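Side-chain contacts in TipC2 (PDB 6DHX), which probably acts as an immunity protein that protects Streptococcus intermedius against an antibacterial toxin exported by a type VII secretion system: residues A[20-25]-A[115-120]; A[96-99]-A[103-106]; A[38-41]-A[46-49]. One frame throughout, in Å; residues are numbered along the deposited sequence.

Contact 1 of 3, residues A[20-25]-A[115-120]; sequences NIFDEI and RTLTKS
Phe-22 and Leu-117 face each other with their CA atoms 8.4 Å apart, and the CA atoms of Asp-23 and Arg-115 come to 8.1 Å. No hydrogen bond crosses between the segments, so side chains bridge the gap. Residues 20-25 hold the first turn of helix 21-32. Residues 115-120 hold the start of strand 116-127.

Asn-20 is the N-cap of the helix. Its OD1 accepts a nearly straight bond from Asp-23 N, at 2.8 Å and 167°, and a weak, bent one from Phe-22 N. Its ND2 is bound by Gln-185 O and Tyr-110 OH, which fix the amide from the other end.

The contact joins the N-terminal helix to one face of the mixed sheet, at a G1 beta bulge, where Arg-115 and Thr-116 both face Thr-111. Arg-115 takes the left-handed backbone conformation, with phi at 42°.

From this turn the Arg-115 chain runs extended from CG to NE, and its guanidinium meets the helix start. Asp-23 OD2 lies at the guanidinium edge and forms a salt bridge to NH2. The modelled separation is very short, so its exact length is doubtful. Carboxylate and guanidinium planes are 81° apart, so the two groups do not pair flat. Asp-23 OD1 has Arg-112 and Tyr-110 as further partners, and OD2 also accepts from Lys-19 N.

On the apolar side, Leu-117 CD2 meets Phe-22 CZ at 3.8 Å and CE2 at 3.9 Å. Leu-117 CD1 lies over one ring face, offset toward the rim. Ile-21 CG2 sits over the centre of the opposite face, 3.7 Å above the plane.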
loop_
_atom_site.group_PDB
_atom_site.type_symbol
_atom_site.label_atom_id
_atom_site.label_comp_id
_atom_site.label_asym_id
_atom_site.label_seq_id
_atom_site.Cartn_x
_atom_site.Cartn_y
_atom_site.Cartn_z
ATOM N N ASN A 20 9.534 11.294 -7.234
ATOM C CA ASN A 20 9.343 9.876 -7.487
ATOM C C ASN A 20 7.848 9.600 -7.640
ATOM O O ASN A 20 6.994 10.472 -7.417
ATOM C CB ASN A 20 9.938 9.038 -6.333
ATOM C CG ASN A 20 9.321 9.412 -5.019
ATOM O OD1 ASN A 20 8.119 9.217 -4.837
ATOM N ND2 ASN A 20 10.126 9.989 -4.107
ATOM N N ILE A 21 7.529 8.342 -7.971
ATOM C CA ILE A 21 6.157 7.998 -8.298
ATOM C C ILE A 21 5.250 8.101 -7.086
ATOM O O ILE A 21 4.048 8.376 -7.237
ATOM C CB ILE A 21 6.090 6.582 -8.925
ATOM C CG1 ILE A 21 4.713 6.339 -9.522
ATOM C CG2 ILE A 21 6.482 5.483 -7.862
ATOM C CD1 ILE A 21 4.699 5.145 -10.525
ATOM N N PHE A 22 5.783 7.912 -5.876
ATOM C CA PHE A 22 4.951 8.008 -4.679
ATOM C C PHE A 22 4.611 9.465 -4.377
ATOM O O PHE A 22 3.483 9.759 -3.979
ATOM C CB PHE A 22 5.659 7.346 -3.476
ATOM C CG PHE A 22 6.054 5.913 -3.796
ATOM C CD1 PHE A 22 5.059 4.928 -3.897
ATOM C CD2 PHE A 22 7.347 5.603 -4.134
ATOM C CE1 PHE A 22 5.374 3.624 -4.305
ATOM C CE2 PHE A 22 7.686 4.281 -4.551
ATOM C CZ PHE A 22 6.684 3.304 -4.628
ATOM N N ASP A 23 5.575 10.378 -4.543
ATOM C CA ASP A 23 5.246 11.812 -4.480
ATOM C C ASP A 23 4.142 12.149 -5.477
ATOM O O ASP A 23 3.283 12.994 -5.218
ATOM C CB ASP A 23 6.443 12.697 -4.850
ATOM C CG ASP A 23 7.509 12.789 -3.777
ATOM O OD1 ASP A 23 7.263 12.579 -2.569
ATOM O OD2 ASP A 23 8.663 13.137 -4.170
ATOM N N GLU A 24 4.229 11.597 -6.680
ATOM C CA GLU A 24 3.257 11.940 -7.702
ATOM C C GLU A 24 1.851 11.516 -7.272
ATOM O O GLU A 24 0.889 12.298 -7.341
ATOM C CB GLU A 24 3.718 11.267 -9.002
ATOM C CG GLU A 24 3.038 11.650 -10.228
ATOM C CD GLU A 24 3.630 10.864 -11.399
ATOM O OE1 GLU A 24 3.240 9.683 -11.523
ATOM O OE2 GLU A 24 4.480 11.430 -12.132
ATOM N N ILE A 25 1.719 10.287 -6.780
ATOM C CA ILE A 25 0.436 9.811 -6.260
ATOM C C ILE A 25 -0.033 10.664 -5.078
ATOM O O ILE A 25 -1.210 11.058 -5.017
ATOM C CB ILE A 25 0.522 8.329 -5.850
ATOM C CG1 ILE A 25 0.811 7.435 -7.076
ATOM C CG2 ILE A 25 -0.803 7.894 -5.173
ATOM C CD1 ILE A 25 1.320 5.958 -6.680
ATOM N N ARG A 115 11.404 11.039 1.999
ATOM C CA ARG A 115 11.273 10.389 0.694
ATOM C C ARG A 115 11.697 8.927 0.758
ATOM O O ARG A 115 12.571 8.471 0.021
ATOM C CB ARG A 115 12.082 11.156 -0.372
ATOM C CG ARG A 115 11.449 12.561 -0.646
ATOM C CD ARG A 115 12.031 13.279 -1.899
ATOM N NE ARG A 115 11.807 14.776 -1.877
ATOM C CZ ARG A 115 10.662 15.400 -2.203
ATOM N NH1 ARG A 115 10.597 16.725 -2.157
ATOM N NH2 ARG A 115 9.566 14.727 -2.570
ATOM N N THR A 116 11.110 8.190 1.698
ATOM C CA THR A 116 11.547 6.815 1.941
ATOM C C THR A 116 10.353 5.886 1.809
ATOM O O THR A 116 9.283 6.172 2.361
ATOM C CB THR A 116 12.172 6.694 3.348
ATOM O OG1 THR A 116 13.391 7.467 3.409
ATOM C CG2 THR A 116 12.529 5.209 3.654
ATOM N N LEU A 117 10.516 4.795 1.033
ATOM C CA LEU A 117 9.537 3.719 0.957
ATOM C C LEU A 117 10.034 2.576 1.850
ATOM O O LEU A 117 11.102 2.018 1.590
ATOM C CB LEU A 117 9.417 3.230 -0.474
ATOM C CG LEU A 117 8.486 2.041 -0.648
ATOM C CD1 LEU A 117 6.994 2.497 -0.491
ATOM C CD2 LEU A 117 8.688 1.445 -2.019
ATOM N N THR A 118 9.253 2.207 2.848
ATOM C CA THR A 118 9.593 1.134 3.787
ATOM C C THR A 118 8.626 -0.019 3.562
ATOM O O THR A 118 7.408 0.150 3.699
ATOM C CB THR A 118 9.537 1.657 5.227
ATOM O OG1 THR A 118 10.445 2.766 5.372
ATOM C CG2 THR A 118 9.930 0.576 6.244
ATOM N N LYS A 119 9.166 -1.199 3.203
ATOM C CA LYS A 119 8.363 -2.373 2.895
ATOM C C LYS A 119 8.480 -3.285 4.104
ATOM O O LYS A 119 9.592 -3.513 4.595
ATOM C CB LYS A 119 8.861 -3.078 1.622
ATOM C CG LYS A 119 8.774 -2.188 0.375
ATOM C CD LYS A 119 9.756 -2.420 -0.790
ATOM C CE LYS A 119 9.583 -3.723 -1.485
ATOM N NZ LYS A 119 10.522 -3.781 -2.662
ATOM N N SER A 120 7.350 -3.741 4.630
ATOM C CA SER A 120 7.395 -4.595 5.817
ATOM C C SER A 120 6.305 -5.668 5.697
ATOM O O SER A 120 5.452 -5.634 4.783
ATOM C CB SER A 120 7.272 -3.723 7.079
ATOM O OG SER A 120 5.965 -3.238 7.225
#

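Contact 2 of 3, residues A[96-99]-A[103-106]; sequences KEIG and RVRI
Ile-98 and Val-104 meet at about a right angle, with Ile-98 CG2 3.6 Å from Val-104 CG1. They sit near the turn of the beta hairpin made by strands 89-99 and 102-111. The two short strands run antiparallel with a marked twist, their directions 138° apart. A classic beta bulge follows, where Ile-98 and Gly-99 both face Val-102.

Val-104 CG1 lies between its own backbone N and carbonyl carbon (chi1 70°). This turns the methyl toward the neighbouring strand, where it also lies 4.0 Å from Lys-96 CB. Lys-96 and Val-104 share the sheet face that carries helix 151-173, and Lys-96 touches His-157 of that helix. Farther out, the Lys-96 chain bends at its last two torsions. NZ thereby curls back to donate to Glu-97 O at 2.8 Å, so its ammonium is bound within its own strand.

Glu-97 and Arg-103 form the adjacent non-hydrogen-bonded pair and project to the other face. Between residues 96-99 and Arg-103, it is the root of the arginine that touches, with CG 4.2 Å from Glu-97 CA. Its guanidinium goes on to salt bridges with Glu-95, on the partner strand of the hairpin, and with Glu-126 and Asp-131. Three carboxylates thus share this one cation and would balance its charge.

The backbone pairing is centred on Lys-96 and Val-104. Lys-96 N donates to Val-104 O at 3.0 Å. In return Lys-96 O takes Val-104 N at 2.9 Å, and the same oxygen receives a CA-H...O contact from Arg-103 CA at 3.2 Å.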
loop_
_atom_site.group_PDB
_atom_site.type_symbol
_atom_site.label_atom_id
_atom_site.label_comp_id
_atom_site.label_asym_id
_atom_site.label_seq_id
_atom_site.Cartn_x
_atom_site.Cartn_y
_atom_site.Cartn_z
ATOM N N LYS A 96 -2.996 -11.552 1.610
ATOM C CA LYS A 96 -3.141 -12.807 0.887
ATOM C C LYS A 96 -3.281 -13.926 1.897
ATOM O O LYS A 96 -2.573 -13.960 2.915
ATOM C CB LYS A 96 -1.925 -13.068 -0.013
ATOM C CG LYS A 96 -2.109 -14.208 -1.017
ATOM C CD LYS A 96 -0.809 -14.501 -1.745
ATOM C CE LYS A 96 -0.083 -15.675 -1.102
ATOM N NZ LYS A 96 -0.906 -16.923 -1.105
ATOM N N GLU A 97 -4.190 -14.848 1.633
ATOM C CA GLU A 97 -4.268 -15.998 2.516
ATOM C C GLU A 97 -3.041 -16.885 2.282
ATOM O O GLU A 97 -2.638 -17.106 1.136
ATOM C CB GLU A 97 -5.569 -16.764 2.271
ATOM C CG GLU A 97 -5.838 -17.801 3.350
ATOM C CD GLU A 97 -6.875 -18.841 2.936
ATOM O OE1 GLU A 97 -7.162 -18.952 1.717
ATOM O OE2 GLU A 97 -7.384 -19.556 3.832
ATOM N N ILE A 98 -2.407 -17.351 3.361
ATOM C CA ILE A 98 -1.254 -18.248 3.243
ATOM C C ILE A 98 -1.479 -19.595 3.887
ATOM O O ILE A 98 -0.725 -20.542 3.596
ATOM C CB ILE A 98 0.033 -17.603 3.799
ATOM C CG1 ILE A 98 -0.064 -17.399 5.315
ATOM C CG2 ILE A 98 0.294 -16.282 3.073
ATOM C CD1 ILE A 98 1.250 -16.978 5.918
ATOM N N GLY A 99 -2.497 -19.735 4.718
ATOM C CA GLY A 99 -2.850 -21.006 5.282
ATOM C C GLY A 99 -4.214 -20.867 5.907
ATOM O O GLY A 99 -4.823 -19.795 5.854
ATOM N N ARG A 103 -3.330 -14.913 7.197
ATOM C CA ARG A 103 -3.034 -14.080 6.035
ATOM C C ARG A 103 -1.717 -13.365 6.260
ATOM O O ARG A 103 -1.371 -13.011 7.395
ATOM C CB ARG A 103 -4.141 -13.017 5.753
ATOM C CG ARG A 103 -5.586 -13.624 5.704
ATOM C CD ARG A 103 -6.568 -12.582 5.139
ATOM N NE ARG A 103 -6.544 -11.290 5.841
ATOM C CZ ARG A 103 -7.201 -11.056 6.983
ATOM N NH1 ARG A 103 -7.905 -12.029 7.550
ATOM N NH2 ARG A 103 -7.145 -9.853 7.556
ATOM N N VAL A 104 -0.980 -13.165 5.189
ATOM C CA VAL A 104 0.167 -12.274 5.211
ATOM C C VAL A 104 -0.282 -10.899 4.737
ATOM O O VAL A 104 -1.172 -10.762 3.895
ATOM C CB VAL A 104 1.305 -12.835 4.338
ATOM C CG1 VAL A 104 0.917 -12.759 2.836
ATOM C CG2 VAL A 104 2.594 -12.127 4.597
ATOM N N ARG A 105 0.282 -9.867 5.337
ATOM C CA ARG A 105 -0.013 -8.494 4.953
ATOM C C ARG A 105 1.302 -7.865 4.567
ATOM O O ARG A 105 2.228 -7.835 5.378
ATOM C CB ARG A 105 -0.623 -7.716 6.105
ATOM C CG ARG A 105 -1.592 -8.481 6.959
ATOM C CD ARG A 105 -1.896 -7.653 8.218
ATOM N NE ARG A 105 -2.949 -6.642 8.021
ATOM C CZ ARG A 105 -2.794 -5.421 7.505
ATOM N NH1 ARG A 105 -3.849 -4.614 7.406
ATOM N NH2 ARG A 105 -1.621 -5.017 7.050
ATOM N N ILE A 106 1.403 -7.357 3.347
ATOM C CA ILE A 106 2.624 -6.685 2.948
ATOM C C ILE A 106 2.303 -5.197 2.891
ATOM O O ILE A 106 1.348 -4.777 2.218
ATOM C CB ILE A 106 3.173 -7.260 1.626
ATOM C CG1 ILE A 106 3.634 -8.705 1.905
ATOM C CG2 ILE A 106 4.368 -6.496 1.137
ATOM C CD1 ILE A 106 4.042 -9.494 0.644
#

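Contact 3 of 3, residues A[38-41]-A[46-49]; sequences IFNK and EVHS
Val-47 is the residue of strand 45-51 that reaches across to Phe-39 and Asn-40. The strand pairs with strand 59-65 in the sheet. The facing residues 38-41 form a 3-10 turn in the connection from helix 21-32, closed by Lys-41 N bonding to Ile-38 O.

The Val-47 side chain leaves the strand toward the turn. Its CB already lies 4.0 Å from Asn-40 OD1. Of its two methyls, CG2 does the close touching. It stands beside the backbone N and anti to the carbonyl carbon, which places it between two successive residues of the turn. There it meets Asn-40 OD1 at 3.5 Å and Phe-39 CB at 3.8 Å. The oxygen contact is packing, without a hydrogen bond, and the two side chains cross at about a right angle.

Asn-40 starts out away from the strand, and its amide then swings back (chi1 -67°). Its ND2 bonds to Asn-36 OD1, which probably steadies the amide with OD1 turned to the valine. Phe-39 offers the valine only its CB. Its ring turns inward to Trp-170 of helix 151-173, with planes at about 40°.

On the strand, Glu-46 CB points away from the turn. His-48 NE2 donates to Glu-46 OE1 at 2.9 Å, using the anti lone pair of that oxygen.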
loop_
_atom_site.group_PDB
_atom_site.type_symbol
_atom_site.label_atom_id
_atom_site.label_comp_id
_atom_site.label_asym_id
_atom_site.label_seq_id
_atom_site.Cartn_x
_atom_site.Cartn_y
_atom_site.Cartn_z
ATOM N N ILE A 38 -8.684 11.946 -8.144
ATOM C CA ILE A 38 -8.096 11.304 -9.313
ATOM C C ILE A 38 -8.483 9.818 -9.403
ATOM O O ILE A 38 -8.692 9.288 -10.490
ATOM C CB ILE A 38 -6.552 11.493 -9.274
ATOM C CG1 ILE A 38 -5.893 10.801 -10.475
ATOM C CG2 ILE A 38 -5.894 10.936 -7.968
ATOM C CD1 ILE A 38 -6.198 11.452 -11.737
ATOM N N PHE A 39 -8.637 9.133 -8.268
ATOM C CA PHE A 39 -8.949 7.709 -8.304
ATOM C C PHE A 39 -10.387 7.429 -8.706
ATOM O O PHE A 39 -10.731 6.265 -8.952
ATOM C CB PHE A 39 -8.627 7.077 -6.936
ATOM C CG PHE A 39 -7.161 6.804 -6.751
ATOM C CD1 PHE A 39 -6.558 5.636 -7.265
ATOM C CD2 PHE A 39 -6.356 7.724 -6.080
ATOM C CE1 PHE A 39 -5.176 5.398 -7.081
ATOM C CE2 PHE A 39 -4.997 7.501 -5.878
ATOM C CZ PHE A 39 -4.367 6.341 -6.394
ATOM N N ASN A 40 -11.246 8.463 -8.791
ATOM C CA ASN A 40 -12.535 8.264 -9.446
ATOM C C ASN A 40 -12.343 7.776 -10.872
ATOM O O ASN A 40 -13.255 7.150 -11.410
ATOM C CB ASN A 40 -13.375 9.565 -9.483
ATOM C CG ASN A 40 -13.815 10.013 -8.071
ATOM O OD1 ASN A 40 -13.872 9.208 -7.167
ATOM N ND2 ASN A 40 -14.108 11.292 -7.906
ATOM N N LYS A 41 -11.184 8.053 -11.472
ATOM C CA LYS A 41 -10.890 7.664 -12.858
ATOM C C LYS A 41 -10.539 6.185 -12.984
ATOM O O LYS A 41 -10.535 5.676 -14.103
ATOM C CB LYS A 41 -9.737 8.509 -13.425
ATOM C CG LYS A 41 -10.108 10.011 -13.639
ATOM C CD LYS A 41 -8.908 10.798 -14.206
ATOM C CE LYS A 41 -9.275 12.270 -14.458
ATOM N NZ LYS A 41 -8.195 13.011 -15.153
ATOM N N GLU A 46 -12.750 1.355 -5.389
ATOM C CA GLU A 46 -13.670 2.268 -4.720
ATOM C C GLU A 46 -12.896 3.354 -3.978
ATOM O O GLU A 46 -11.882 3.068 -3.336
ATOM C CB GLU A 46 -14.506 1.528 -3.684
ATOM C CG GLU A 46 -15.383 0.390 -4.225
ATOM C CD GLU A 46 -15.951 -0.496 -3.114
ATOM O OE1 GLU A 46 -15.658 -0.297 -1.900
ATOM O OE2 GLU A 46 -16.696 -1.421 -3.468
ATOM N N VAL A 47 -13.419 4.559 -3.995
ATOM C CA VAL A 47 -12.871 5.664 -3.211
ATOM C C VAL A 47 -13.705 5.749 -1.945
ATOM O O VAL A 47 -14.945 5.665 -2.003
ATOM C CB VAL A 47 -12.920 6.999 -3.988
ATOM C CG1 VAL A 47 -12.446 8.132 -3.095
ATOM C CG2 VAL A 47 -11.976 6.931 -5.243
ATOM N N HIS A 48 -13.019 5.841 -0.789
ATOM C CA HIS A 48 -13.700 5.987 0.495
ATOM C C HIS A 48 -13.211 7.260 1.171
ATOM O O HIS A 48 -12.128 7.768 0.891
ATOM C CB HIS A 48 -13.429 4.786 1.400
ATOM C CG HIS A 48 -14.073 3.531 0.924
ATOM N ND1 HIS A 48 -15.309 3.130 1.357
ATOM C CD2 HIS A 48 -13.671 2.607 0.016
ATOM C CE1 HIS A 48 -15.647 2.003 0.754
ATOM N NE2 HIS A 48 -14.666 1.660 -0.063
ATOM N N SER A 49 -14.006 7.762 2.097
ATOM C CA SER A 49 -13.637 8.921 2.902
ATOM C C SER A 49 -13.845 8.541 4.356
ATOM O O SER A 49 -14.980 8.269 4.757
ATOM C CB SER A 49 -14.537 10.124 2.563
ATOM O OG SER A 49 -14.338 10.559 1.210
#

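The chain enters helix 21-32 first, and the start of this helix waits for its partner in contact 1. Contact 3 closes the first loop, a short one, where the connection after the helix turns into strand 45-51. Contact 2 follows in series and closes the tight turn between strands 89-99 and 102-111. Contact 1 closes last, when strand 116-127 reaches the helix start, and its long loop encloses the other two. None of the loops cross. Contacts 1 and 3 touch through Ile-25 and Phe-39; contacts 1 and 2 touch through Ser-120 and Ile-106. All three reach the same sheet, and contacts 2 and 3 stay about 14 Å apart at their nearest atoms.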